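PDB 2E8E: OsmC family peroxiredoxin, which probably reduces organic hydroperoxides with a pair of redox-active cysteines, as in OsmC and Ohr relatives, although its physiological substrate is not established. Local coordinates for residues F16-S21 / I25-K30; E36-S41 / C110-M115; Y51-K56 / V102-E107; Y87-K92 / K96-A101. All coordinates share one frame; numbering follows the deposited sequence.

Contact 1 of 4, residues F16-S21 / I25-K30; sequences FLSKTS and ITAGEK
F16 meets A27 through a reciprocal pair of backbone bonds, the first rung of the ladder: F16 N gives its hydrogen to A27 O at 2.9 Å, and A27 N returns a bond to F16 O at 2.8 Å. The same F16 O also receives the CA-H of T26. A27 O lies in addition at the edge of the F16 ring, in its plane, 3.8 Å from F16 CD2. L17 follows as the non-hydrogen-bonded partner of T26, the CA atoms of the two residues 4.5 Å apart. Their side chains run side by side and point the same way, and L17 CD2 presses on T26 CG2 at 3.4 Å, tighter than usual van der Waals contact. The alternation identifies an antiparallel beta hairpin, made by strands 15-19 and 24-28; strand 3-12 pairs with the far side of 15-19 and completes a three-stranded antiparallel sheet. S18 then restores hydrogen bonding: S18 N reaches I25 O at 2.7 Å, with an N-H...O angle of 167°, and I25 N answers to S18 O at 3.1 Å. The S18 hydroxyl, beside its own backbone N (chi1 -46°), comes within 3.9 Å of A27 CB and makes a weak bond back to F16 O. F16, S18, I25 and A27 share one face of the sheet, where the second subunit packs G47 on F16, V40 on S18 and S44 on A27. Beyond the paired residues, T20 and S21 line the dithiothreitol pocket, and S21 OG is hydrogen-bonded to E36 OE2 of the second subunit.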
loop_
_atom_site.group_PDB
_atom_site.type_symbol
_atom_site.label_atom_id
_atom_site.label_comp_id
_atom_site.label_asym_id
_atom_site.label_seq_id
_atom_site.Cartn_x
_atom_site.Cartn_y
_atom_site.Cartn_z
ATOM N N PHE A 16 12.441 -0.465 7.253
ATOM C CA PHE A 16 12.870 -1.476 6.295
ATOM C C PHE A 16 13.186 -0.981 4.900
ATOM O O PHE A 16 12.454 -0.159 4.352
ATOM C CB PHE A 16 11.775 -2.537 6.157
ATOM C CG PHE A 16 11.445 -3.231 7.439
ATOM C CD1 PHE A 16 12.032 -4.452 7.749
ATOM C CD2 PHE A 16 10.588 -2.642 8.358
ATOM C CE1 PHE A 16 11.772 -5.078 8.967
ATOM C CE2 PHE A 16 10.321 -3.257 9.582
ATOM C CZ PHE A 16 10.918 -4.480 9.883
ATOM N N LEU A 17 14.280 -1.484 4.335
ATOM C CA LEU A 17 14.624 -1.161 2.960
ATOM C C LEU A 17 13.781 -2.188 2.216
ATOM O O LEU A 17 13.917 -3.401 2.423
ATOM C CB LEU A 17 16.120 -1.351 2.703
ATOM C CG LEU A 17 16.882 -0.027 2.851
ATOM C CD1 LEU A 17 18.389 -0.270 2.880
ATOM C CD2 LEU A 17 16.510 0.896 1.690
ATOM N N SER A 18 12.887 -1.686 1.373
ATOM C CA SER A 18 11.949 -2.524 0.647
ATOM C C SER A 18 12.242 -2.613 -0.841
ATOM O O SER A 18 12.125 -1.624 -1.568
ATOM C CB SER A 18 10.544 -1.974 0.877
ATOM O OG SER A 18 10.354 -1.698 2.256
ATOM N N LYS A 19 12.604 -3.816 -1.274
ATOM C CA LYS A 19 12.949 -4.098 -2.662
ATOM C C LYS A 19 11.753 -4.429 -3.549
ATOM O O LYS A 19 11.002 -5.364 -3.278
ATOM C CB LYS A 19 13.951 -5.255 -2.722
ATOM C CG LYS A 19 14.391 -5.624 -4.132
ATOM C CD LYS A 19 15.453 -6.717 -4.118
ATOM C CE LYS A 19 15.979 -6.994 -5.518
ATOM N NZ LYS A 19 17.022 -8.063 -5.534
ATOM N N THR A 20 11.593 -3.648 -4.612
ATOM C CA THR A 20 10.514 -3.840 -5.575
ATOM C C THR A 20 11.143 -3.907 -6.966
ATOM O O THR A 20 12.366 -3.818 -7.101
ATOM C CB THR A 20 9.518 -2.666 -5.546
ATOM O OG1 THR A 20 10.110 -1.522 -6.172
ATOM C CG2 THR A 20 9.158 -2.311 -4.102
ATOM N N SER A 21 10.315 -4.055 -7.996
ATOM C CA SER A 21 10.813 -4.143 -9.368
ATOM C C SER A 21 11.560 -2.917 -9.893
ATOM O O SER A 21 12.450 -3.053 -10.730
ATOM C CB SER A 21 9.663 -4.477 -10.326
ATOM O OG SER A 21 9.190 -5.791 -10.103
ATOM N N ILE A 25 12.925 1.333 -1.497
ATOM C CA ILE A 25 12.504 2.495 -0.736
ATOM C C ILE A 25 12.514 2.107 0.729
ATOM O O ILE A 25 12.433 0.926 1.057
ATOM C CB ILE A 25 11.079 2.958 -1.115
ATOM C CG1 ILE A 25 10.105 1.784 -1.033
ATOM C CG2 ILE A 25 11.089 3.561 -2.508
ATOM C CD1 ILE A 25 8.660 2.182 -1.273
ATOM N N THR A 26 12.630 3.097 1.605
ATOM C CA THR A 26 12.629 2.836 3.034
ATOM C C THR A 26 11.226 3.069 3.557
ATOM O O THR A 26 10.641 4.130 3.346
ATOM C CB THR A 26 13.619 3.750 3.790
ATOM O OG1 THR A 26 13.332 5.123 3.499
ATOM C CG2 THR A 26 15.046 3.428 3.385
ATOM N N ALA A 27 10.686 2.057 4.225
ATOM C CA ALA A 27 9.342 2.135 4.774
ATOM C C ALA A 27 9.354 1.740 6.239
ATOM O O ALA A 27 9.915 0.709 6.608
ATOM C CB ALA A 27 8.415 1.211 3.999
ATOM N N GLY A 28 8.726 2.560 7.073
ATOM C CA GLY A 28 8.686 2.249 8.486
ATOM C C GLY A 28 8.747 3.475 9.368
ATOM O O GLY A 28 8.475 4.590 8.932
ATOM N N GLU A 29 9.124 3.253 10.621
ATOM C CA GLU A 29 9.210 4.311 11.614
ATOM C C GLU A 29 10.048 5.518 11.179
ATOM O O GLU A 29 9.647 6.666 11.387
ATOM C CB GLU A 29 9.760 3.714 12.910
ATOM C CG GLU A 29 9.611 4.590 14.133
ATOM C CD GLU A 29 9.694 3.783 15.411
ATOM O OE1 GLU A 29 8.808 2.925 15.622
ATOM O OE2 GLU A 29 10.638 3.999 16.197
ATOM N N LYS A 30 11.204 5.267 10.573
ATOM C CA LYS A 30 12.070 6.358 10.133
ATOM C C LYS A 30 12.075 6.551 8.623
ATOM O O LYS A 30 12.941 7.230 8.076
ATOM C CB LYS A 30 13.498 6.126 10.632
ATOM C CG LYS A 30 13.617 6.168 12.144
ATOM C CD LYS A 30 15.057 6.002 12.599
ATOM C CE LYS A 30 15.158 6.086 14.115
ATOM N NZ LYS A 30 16.568 6.047 14.588
#

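Contact 2 of 4, residues E36-S41 / C110-M115; sequences ELLLVS and CSVLAM
V112 lays its two methyl groups over the last turn of segment 36-41, at S41. V112 CG1 meets both S41 CB and S41 C, each at 4.0 Å, and V112 CG2 lies 3.9 Å from S41 O. A first torsion of 178° turns both methyls onto S41: CG1 is anti to the V112 backbone N, and CG2 lies beside that nitrogen, next to S41 O. L38 adds a looser edge, its CD1 standing 4.5 Å from V112 CG1. No hydrogen bond crosses the contact. S41 directs its hydroxyl back into its own helix instead, giving OG to L37 O at 2.9 Å; that carbonyl also accepts from S41 N, and the two donors approach from opposite faces of its plane. The setting is the buried middle of the OsmC fold, where the long helix 34-56 runs against the short helix 111-116. C110 is the N-cap of the short helix: its SG accepts from L113 N at 3.5 Å, with an N-H...S angle of 157°. C110 also packs on C45 of the long helix, the cysteine with which it forms a disulfide in another crystal structure of this protein; in the present reduced form that bond is absent. V112 touches C45 and I42 as well, bringing its contact with S41 next to the cysteine pair.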
loop_
_atom_site.group_PDB
_atom_site.type_symbol
_atom_site.label_atom_id
_atom_site.label_comp_id
_atom_site.label_asym_id
_atom_site.label_seq_id
_atom_site.Cartn_x
_atom_site.Cartn_y
_atom_site.Cartn_z
ATOM N N GLU A 36 0.451 5.559 5.138
ATOM C CA GLU A 36 0.418 6.586 4.103
ATOM C C GLU A 36 0.718 5.880 2.782
ATOM O O GLU A 36 0.144 6.218 1.741
ATOM C CB GLU A 36 1.452 7.690 4.365
ATOM C CG GLU A 36 1.017 8.676 5.436
ATOM C CD GLU A 36 2.006 9.809 5.650
ATOM O OE1 GLU A 36 3.039 9.860 4.946
ATOM O OE2 GLU A 36 1.743 10.651 6.533
ATOM N N LEU A 37 1.609 4.885 2.821
ATOM C CA LEU A 37 1.945 4.132 1.614
ATOM C C LEU A 37 0.733 3.364 1.089
ATOM O O LEU A 37 0.603 3.155 -0.117
ATOM C CB LEU A 37 3.110 3.164 1.869
ATOM C CG LEU A 37 4.489 3.829 1.909
ATOM C CD1 LEU A 37 5.568 2.773 2.114
ATOM C CD2 LEU A 37 4.726 4.577 0.594
ATOM N N LEU A 38 -0.157 2.942 1.984
ATOM C CA LEU A 38 -1.354 2.242 1.526
ATOM C C LEU A 38 -2.188 3.223 0.699
ATOM O O LEU A 38 -2.722 2.866 -0.354
ATOM C CB LEU A 38 -2.182 1.717 2.711
ATOM C CG LEU A 38 -3.569 1.171 2.330
ATOM C CD1 LEU A 38 -3.407 0.020 1.335
ATOM C CD2 LEU A 38 -4.311 0.694 3.571
ATOM N N LEU A 39 -2.302 4.461 1.173
ATOM C CA LEU A 39 -3.074 5.456 0.431
ATOM C C LEU A 39 -2.399 5.729 -0.913
ATOM O O LEU A 39 -3.071 5.934 -1.926
ATOM C CB LEU A 39 -3.209 6.755 1.232
ATOM C CG LEU A 39 -4.060 6.679 2.504
ATOM C CD1 LEU A 39 -4.067 8.041 3.175
ATOM C CD2 LEU A 39 -5.493 6.256 2.166
ATOM N N VAL A 40 -1.070 5.734 -0.931
ATOM C CA VAL A 40 -0.365 5.956 -2.189
ATOM C C VAL A 40 -0.650 4.797 -3.147
ATOM O O VAL A 40 -0.859 5.009 -4.345
ATOM C CB VAL A 40 1.172 6.086 -1.977
ATOM C CG1 VAL A 40 1.894 6.068 -3.323
ATOM C CG2 VAL A 40 1.486 7.378 -1.240
ATOM N N SER A 41 -0.667 3.573 -2.621
ATOM C CA SER A 41 -0.933 2.399 -3.454
ATOM C C SER A 41 -2.328 2.485 -4.065
ATOM O O SER A 41 -2.524 2.214 -5.251
ATOM C CB SER A 41 -0.813 1.116 -2.620
ATOM O OG SER A 41 0.486 1.016 -2.064
ATOM N N CYS A 110 -9.562 -1.111 -10.324
ATOM C CA CYS A 110 -8.596 -0.898 -9.251
ATOM C C CYS A 110 -8.439 -2.075 -8.295
ATOM O O CYS A 110 -9.283 -2.301 -7.423
ATOM C CB CYS A 110 -8.954 0.356 -8.462
ATOM S SG CYS A 110 -7.607 0.884 -7.375
ATOM N N SER A 111 -7.335 -2.804 -8.449
ATOM C CA SER A 111 -7.063 -3.972 -7.619
ATOM C C SER A 111 -6.824 -3.648 -6.146
ATOM O O SER A 111 -7.380 -4.307 -5.266
ATOM C CB SER A 111 -5.855 -4.741 -8.169
ATOM O OG SER A 111 -6.116 -5.238 -9.472
ATOM N N VAL A 112 -5.998 -2.641 -5.877
ATOM C CA VAL A 112 -5.699 -2.267 -4.496
ATOM C C VAL A 112 -6.963 -1.837 -3.754
ATOM O O VAL A 112 -7.244 -2.314 -2.654
ATOM C CB VAL A 112 -4.658 -1.115 -4.434
ATOM C CG1 VAL A 112 -4.407 -0.715 -2.981
ATOM C CG2 VAL A 112 -3.351 -1.548 -5.104
ATOM N N LEU A 113 -7.744 -0.951 -4.364
ATOM C CA LEU A 113 -8.964 -0.467 -3.733
ATOM C C LEU A 113 -9.971 -1.583 -3.469
ATOM O O LEU A 113 -10.650 -1.582 -2.444
ATOM C CB LEU A 113 -9.618 0.616 -4.599
ATOM C CG LEU A 113 -10.835 1.314 -3.985
ATOM C CD1 LEU A 113 -10.438 1.996 -2.679
ATOM C CD2 LEU A 113 -11.388 2.337 -4.971
ATOM N N ALA A 114 -10.067 -2.532 -4.396
ATOM C CA ALA A 114 -11.002 -3.643 -4.257
ATOM C C ALA A 114 -10.705 -4.478 -3.015
ATOM O O ALA A 114 -11.613 -5.039 -2.403
ATOM C CB ALA A 114 -10.944 -4.533 -5.491
ATOM N N MET A 115 -9.432 -4.549 -2.644
ATOM C CA MET A 115 -9.032 -5.339 -1.485
ATOM C C MET A 115 -9.361 -4.729 -0.127
ATOM O O MET A 115 -9.555 -5.458 0.846
ATOM C CB MET A 115 -7.535 -5.657 -1.556
ATOM C CG MET A 115 -7.183 -6.657 -2.654
ATOM S SD MET A 115 -5.483 -7.259 -2.578
ATOM C CE MET A 115 -5.601 -8.378 -1.246
#

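Contact 3 of 4, residues Y51-K56 / V102-E107; sequences YHILKK and VKLSTE
I53 sets CG1 beside its backbone N (chi1 -67°) and extends the chain beyond it (chi2 171°), a combination that carries CD1 across the gap to L104. L104 likewise has CG beside its backbone N (chi1 -78°), and its CB and CD1 receive the methyl. This is helix-to-helix packing in the OsmC fold: the C-terminal end of the long helix 34-56 leans on helix 95-109. The evidence for a light contact is consistent. The nearest CA atoms, those of I53 and L104, are 8.5 Å apart, about 106 Å² is buried over both segments, and no hydrogen bond crosses. The two side chains cross obliquely, and the isoleucine end is the part that reaches over, 3.7 Å from I53 CD1 to L104 CB and 4.0 Å to L104 CD1. I53 also rests on A101, one turn back along the partner helix. S105 OG is hydrogen-bonded to S46 OG and D49 OD2 of helix 34-56, which adds polar links beside the apolar one. Helix 95-109 packs on the sheet through V102 and T106, which touch I124 of strand 121-130, and lies beside the long helix, whose L54 rests on V61 and I64 of strand 60-72. Within segment 102-107 the T106 side chain is tied to its own helix: V102 O accepts the ordinary alpha-helical bond from T106 N at 3.0 Å, and T106 OG1 donates to the same V102 O at 2.8 Å, from the opposite face of that carbonyl's plane.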
loop_
_atom_site.group_PDB
_atom_site.type_symbol
_atom_site.label_atom_id
_atom_site.label_comp_id
_atom_site.label_asym_id
_atom_site.label_seq_id
_atom_site.Cartn_x
_atom_site.Cartn_y
_atom_site.Cartn_z
ATOM N N TYR A 51 -6.081 7.463 -15.882
ATOM C CA TYR A 51 -5.257 8.000 -16.959
ATOM C C TYR A 51 -5.564 7.289 -18.274
ATOM O O TYR A 51 -5.846 7.932 -19.289
ATOM C CB TYR A 51 -3.773 7.831 -16.635
ATOM C CG TYR A 51 -2.858 8.368 -17.712
ATOM C CD1 TYR A 51 -2.449 9.701 -17.708
ATOM C CD2 TYR A 51 -2.419 7.544 -18.749
ATOM C CE1 TYR A 51 -1.618 10.202 -18.717
ATOM C CE2 TYR A 51 -1.592 8.032 -19.760
ATOM C CZ TYR A 51 -1.195 9.359 -19.737
ATOM O OH TYR A 51 -0.376 9.837 -20.739
ATOM N N HIS A 52 -5.507 5.963 -18.249
ATOM C CA HIS A 52 -5.766 5.162 -19.440
ATOM C C HIS A 52 -7.168 5.338 -20.006
ATOM O O HIS A 52 -7.342 5.404 -21.221
ATOM C CB HIS A 52 -5.522 3.682 -19.150
ATOM C CG HIS A 52 -4.079 3.339 -18.956
ATOM N ND1 HIS A 52 -3.100 3.735 -19.840
ATOM C CD2 HIS A 52 -3.451 2.626 -17.992
ATOM C CE1 HIS A 52 -1.929 3.282 -19.428
ATOM N NE2 HIS A 52 -2.114 2.605 -18.310
ATOM N N ILE A 53 -8.165 5.414 -19.131
ATOM C CA ILE A 53 -9.543 5.579 -19.577
ATOM C C ILE A 53 -9.764 6.962 -20.184
ATOM O O ILE A 53 -10.367 7.084 -21.251
ATOM C CB ILE A 53 -10.530 5.338 -18.418
ATOM C CG1 ILE A 53 -10.466 3.865 -17.998
ATOM C CG2 ILE A 53 -11.947 5.715 -18.843
ATOM C CD1 ILE A 53 -11.222 3.542 -16.719
ATOM N N LEU A 54 -9.269 8.000 -19.514
ATOM C CA LEU A 54 -9.412 9.358 -20.029
ATOM C C LEU A 54 -8.758 9.458 -21.404
ATOM O O LEU A 54 -9.276 10.121 -22.305
ATOM C CB LEU A 54 -8.765 10.369 -19.079
ATOM C CG LEU A 54 -9.500 10.640 -17.765
ATOM C CD1 LEU A 54 -8.765 11.714 -16.978
ATOM C CD2 LEU A 54 -10.923 11.085 -18.056
ATOM N N LYS A 55 -7.617 8.793 -21.555
ATOM C CA LYS A 55 -6.891 8.790 -22.817
ATOM C C LYS A 55 -7.735 8.086 -23.876
ATOM O O LYS A 55 -7.877 8.573 -25.001
ATOM C CB LYS A 55 -5.551 8.066 -22.639
ATOM C CG LYS A 55 -4.701 7.945 -23.895
ATOM C CD LYS A 55 -3.314 7.413 -23.541
ATOM C CE LYS A 55 -2.464 7.152 -24.775
ATOM N NZ LYS A 55 -2.972 5.998 -25.568
ATOM N N LYS A 56 -8.301 6.942 -23.505
ATOM C CA LYS A 56 -9.136 6.171 -24.415
ATOM C C LYS A 56 -10.372 6.975 -24.817
ATOM O O LYS A 56 -10.851 6.863 -25.943
ATOM C CB LYS A 56 -9.562 4.859 -23.750
ATOM C CG LYS A 56 -10.290 3.894 -24.670
ATOM C CD LYS A 56 -10.642 2.602 -23.945
ATOM C CE LYS A 56 -11.324 1.608 -24.874
ATOM N NZ LYS A 56 -12.581 2.156 -25.450
ATOM N N VAL A 102 -13.538 7.371 -13.263
ATOM C CA VAL A 102 -13.503 7.146 -11.823
ATOM C C VAL A 102 -14.376 5.963 -11.408
ATOM O O VAL A 102 -13.976 5.153 -10.567
ATOM C CB VAL A 102 -13.947 8.412 -11.058
ATOM C CG1 VAL A 102 -14.115 8.103 -9.580
ATOM C CG2 VAL A 102 -12.908 9.513 -11.245
ATOM N N LYS A 103 -15.561 5.848 -12.001
ATOM C CA LYS A 103 -16.441 4.737 -11.659
ATOM C C LYS A 103 -15.900 3.395 -12.142
ATOM O O LYS A 103 -15.943 2.405 -11.409
ATOM C CB LYS A 103 -17.848 4.974 -12.214
ATOM C CG LYS A 103 -18.559 6.123 -11.522
ATOM C CD LYS A 103 -20.004 6.237 -11.965
ATOM C CE LYS A 103 -20.693 7.388 -11.256
ATOM N NZ LYS A 103 -20.554 7.280 -9.777
ATOM N N LEU A 104 -15.382 3.356 -13.366
ATOM C CA LEU A 104 -14.829 2.115 -13.891
ATOM C C LEU A 104 -13.642 1.669 -13.046
ATOM O O LEU A 104 -13.466 0.482 -12.786
ATOM C CB LEU A 104 -14.385 2.288 -15.341
ATOM C CG LEU A 104 -15.518 2.256 -16.368
ATOM C CD1 LEU A 104 -14.963 2.572 -17.751
ATOM C CD2 LEU A 104 -16.178 0.881 -16.350
ATOM N N SER A 105 -12.828 2.627 -12.618
ATOM C CA SER A 105 -11.671 2.302 -11.800
ATOM C C SER A 105 -12.083 1.771 -10.430
ATOM O O SER A 105 -11.718 0.657 -10.049
ATOM C CB SER A 105 -10.782 3.536 -11.621
ATOM O OG SER A 105 -9.685 3.241 -10.768
ATOM N N THR A 106 -12.859 2.563 -9.699
ATOM C CA THR A 106 -13.287 2.181 -8.358
ATOM C C THR A 106 -14.227 0.984 -8.286
ATOM O O THR A 106 -14.272 0.290 -7.270
ATOM C CB THR A 106 -13.957 3.371 -7.630
ATOM O OG1 THR A 106 -15.100 3.814 -8.374
ATOM C CG2 THR A 106 -12.975 4.521 -7.480
ATOM N N GLU A 107 -14.969 0.723 -9.356
ATOM C CA GLU A 107 -15.908 -0.391 -9.340
ATOM C C GLU A 107 -15.473 -1.646 -10.089
ATOM O O GLU A 107 -16.075 -2.706 -9.910
ATOM C CB GLU A 107 -17.272 0.078 -9.862
ATOM C CG GLU A 107 -17.961 1.070 -8.935
ATOM C CD GLU A 107 -19.245 1.638 -9.516
ATOM O OE1 GLU A 107 -20.126 0.848 -9.908
ATOM O OE2 GLU A 107 -19.371 2.878 -9.573
#

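Contact 4 of 4, residues Y87-K92 / K96-A101; sequences YVAVGK and KALEQA
L98 fits its forked end against A89, and this is the close part of the contact. The CB of A89 meets both methyls of the leucine, L98 CD2 at 3.8 Å and L98 CD1 at 4.0 Å, so it sits against the fork. With CG anti to the L98 backbone N, a chi1 of 178° sends the side chain out from the helix to the strand, and a chi2 of 59° turns both methyls onto A89 CB. L98 CD2 also reaches the strand backbone, 4.0 Å from A89 N and 4.1 Å from Y87 O. The small alanine lets the helix come near, the A89 and L98 CA atoms being 7.1 Å apart. Toward this helix segment Y87 is the looser partner: its CB points to the helix but its ring leads off, and its side chain comes no nearer than 4.6 Å to segment 96-101. The hydroxyl is instead hydrogen-bonded to S46 of helix 34-56. On the solvent side K96 is exposed, and E99 and Q100 are partly exposed, with Q100 OE1 hydrogen-bonded to K57. W126 of strand 121-130 lies beside L98 and E99 and extends the apolar surface under the helix. After the corner at G91 the chain enters the helix that packs back on the sheet: the first half of a beta-alpha-beta crossover, strand 80-90 to helix 95-109 and on through 111-116 to the parallel neighbouring strand 121-130, in the OsmC fold.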
loop_
_atom_site.group_PDB
_atom_site.type_symbol
_atom_site.label_atom_id
_atom_site.label_comp_id
_atom_site.label_asym_id
_atom_site.label_seq_id
_atom_site.Cartn_x
_atom_site.Cartn_y
_atom_site.Cartn_z
ATOM N N TYR A 87 -10.638 13.132 -7.089
ATOM C CA TYR A 87 -9.916 13.145 -8.355
ATOM C C TYR A 87 -10.129 14.491 -9.039
ATOM O O TYR A 87 -11.265 14.940 -9.188
ATOM C CB TYR A 87 -10.447 12.058 -9.290
ATOM C CG TYR A 87 -10.347 10.647 -8.762
ATOM C CD1 TYR A 87 -9.281 9.822 -9.120
ATOM C CD2 TYR A 87 -11.332 10.126 -7.926
ATOM C CE1 TYR A 87 -9.203 8.506 -8.663
ATOM C CE2 TYR A 87 -11.261 8.818 -7.462
ATOM C CZ TYR A 87 -10.198 8.012 -7.836
ATOM O OH TYR A 87 -10.143 6.710 -7.396
ATOM N N VAL A 88 -9.039 15.124 -9.456
ATOM C CA VAL A 88 -9.127 16.398 -10.155
ATOM C C VAL A 88 -8.421 16.251 -11.498
ATOM O O VAL A 88 -7.210 16.031 -11.551
ATOM C CB VAL A 88 -8.455 17.542 -9.353
ATOM C CG1 VAL A 88 -8.497 18.839 -10.159
ATOM C CG2 VAL A 88 -9.161 17.733 -8.016
ATOM N N ALA A 89 -9.181 16.343 -12.585
ATOM C CA ALA A 89 -8.593 16.236 -13.914
ATOM C C ALA A 89 -8.435 17.657 -14.436
ATOM O O ALA A 89 -9.364 18.458 -14.352
ATOM C CB ALA A 89 -9.495 15.429 -14.838
ATOM N N VAL A 90 -7.255 17.962 -14.963
ATOM C CA VAL A 90 -6.962 19.295 -15.478
ATOM C C VAL A 90 -6.696 19.235 -16.973
ATOM O O VAL A 90 -5.869 18.445 -17.426
ATOM C CB VAL A 90 -5.711 19.889 -14.777
ATOM C CG1 VAL A 90 -5.442 21.298 -15.280
ATOM C CG2 VAL A 90 -5.906 19.877 -13.264
ATOM N N GLY A 91 -7.397 20.075 -17.737
ATOM C CA GLY A 91 -7.210 20.102 -19.178
ATOM C C GLY A 91 -8.543 20.199 -19.894
ATOM O O GLY A 91 -9.512 20.707 -19.340
ATOM N N LYS A 92 -8.593 19.733 -21.137
ATOM C CA LYS A 92 -9.844 19.748 -21.885
ATOM C C LYS A 92 -10.482 18.401 -21.580
ATOM O O LYS A 92 -10.455 17.485 -22.399
ATOM C CB LYS A 92 -9.578 19.883 -23.385
ATOM C CG LYS A 92 -8.904 21.187 -23.797
ATOM C CD LYS A 92 -8.622 21.192 -25.298
ATOM C CE LYS A 92 -7.843 22.425 -25.739
ATOM N NZ LYS A 92 -8.637 23.677 -25.623
ATOM N N LYS A 96 -18.182 14.281 -17.634
ATOM C CA LYS A 96 -18.769 12.969 -17.902
ATOM C C LYS A 96 -17.700 11.901 -18.129
ATOM O O LYS A 96 -17.863 10.747 -17.722
ATOM C CB LYS A 96 -19.678 13.027 -19.130
ATOM C CG LYS A 96 -18.941 13.333 -20.424
ATOM C CD LYS A 96 -19.848 13.181 -21.635
ATOM C CE LYS A 96 -19.102 13.522 -22.915
ATOM N NZ LYS A 96 -17.822 12.763 -23.036
ATOM N N ALA A 97 -16.615 12.287 -18.794
ATOM C CA ALA A 97 -15.526 11.360 -19.070
ATOM C C ALA A 97 -14.792 11.030 -17.775
ATOM O O ALA A 97 -14.441 9.873 -17.535
ATOM C CB ALA A 97 -14.556 11.964 -20.086
ATOM N N LEU A 98 -14.564 12.041 -16.941
ATOM C CA LEU A 98 -13.874 11.817 -15.673
ATOM C C LEU A 98 -14.729 10.927 -14.782
ATOM O O LEU A 98 -14.221 10.012 -14.138
ATOM C CB LEU A 98 -13.580 13.140 -14.960
ATOM C CG LEU A 98 -12.888 12.974 -13.598
ATOM C CD1 LEU A 98 -11.565 12.234 -13.779
ATOM C CD2 LEU A 98 -12.651 14.333 -12.957
ATOM N N GLU A 99 -16.034 11.190 -14.747
ATOM C CA GLU A 99 -16.928 10.377 -13.931
ATOM C C GLU A 99 -16.874 8.909 -14.357
ATOM O O GLU A 99 -16.802 8.013 -13.511
ATOM C CB GLU A 99 -18.367 10.894 -14.026
ATOM C CG GLU A 99 -19.400 9.942 -13.423
ATOM C CD GLU A 99 -20.784 10.556 -13.314
ATOM O OE1 GLU A 99 -21.136 11.398 -14.168
ATOM O OE2 GLU A 99 -21.527 10.186 -12.381
ATOM N N GLN A 100 -16.903 8.659 -15.664
ATOM C CA GLN A 100 -16.849 7.288 -16.169
ATOM C C GLN A 100 -15.525 6.614 -15.811
ATOM O O GLN A 100 -15.496 5.434 -15.462
ATOM C CB GLN A 100 -17.017 7.261 -17.687
ATOM C CG GLN A 100 -18.408 7.609 -18.179
ATOM C CD GLN A 100 -18.521 7.495 -19.687
ATOM O OE1 GLN A 100 -18.302 6.427 -20.257
ATOM N NE2 GLN A 100 -18.861 8.600 -20.342
ATOM N N ALA A 101 -14.436 7.367 -15.909
ATOM C CA ALA A 101 -13.114 6.834 -15.594
ATOM C C ALA A 101 -13.018 6.488 -14.112
ATOM O O ALA A 101 -12.484 5.443 -13.744
ATOM C CB ALA A 101 -12.038 7.848 -15.967
#

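Contacts 2 and 3 both use helix 34-56, their centres 16 Å apart, and meet where helix 95-109 passes into 111-116: C110 N is 2.8 Å from S105 O, probably hydrogen-bonded. Contacts 3 and 4 share helix 95-109, with centres 9 Å apart; V102 CG1 touches Y87 CE2 at 3.6 Å. Contact 1 is remote from contacts 3 and 4, about 16 and 20 Å between nearest atoms, but touches contact 2, centres 17 Å apart, through A27 CB and L37 CD1 at 3.8 Å. Contact 2 holds C110, probably a redox cysteine. T20 and S21 of the dithiothreitol pocket, which E5 completes, lie against E36 of the second subunit, on the helix segment that contact 2 uses.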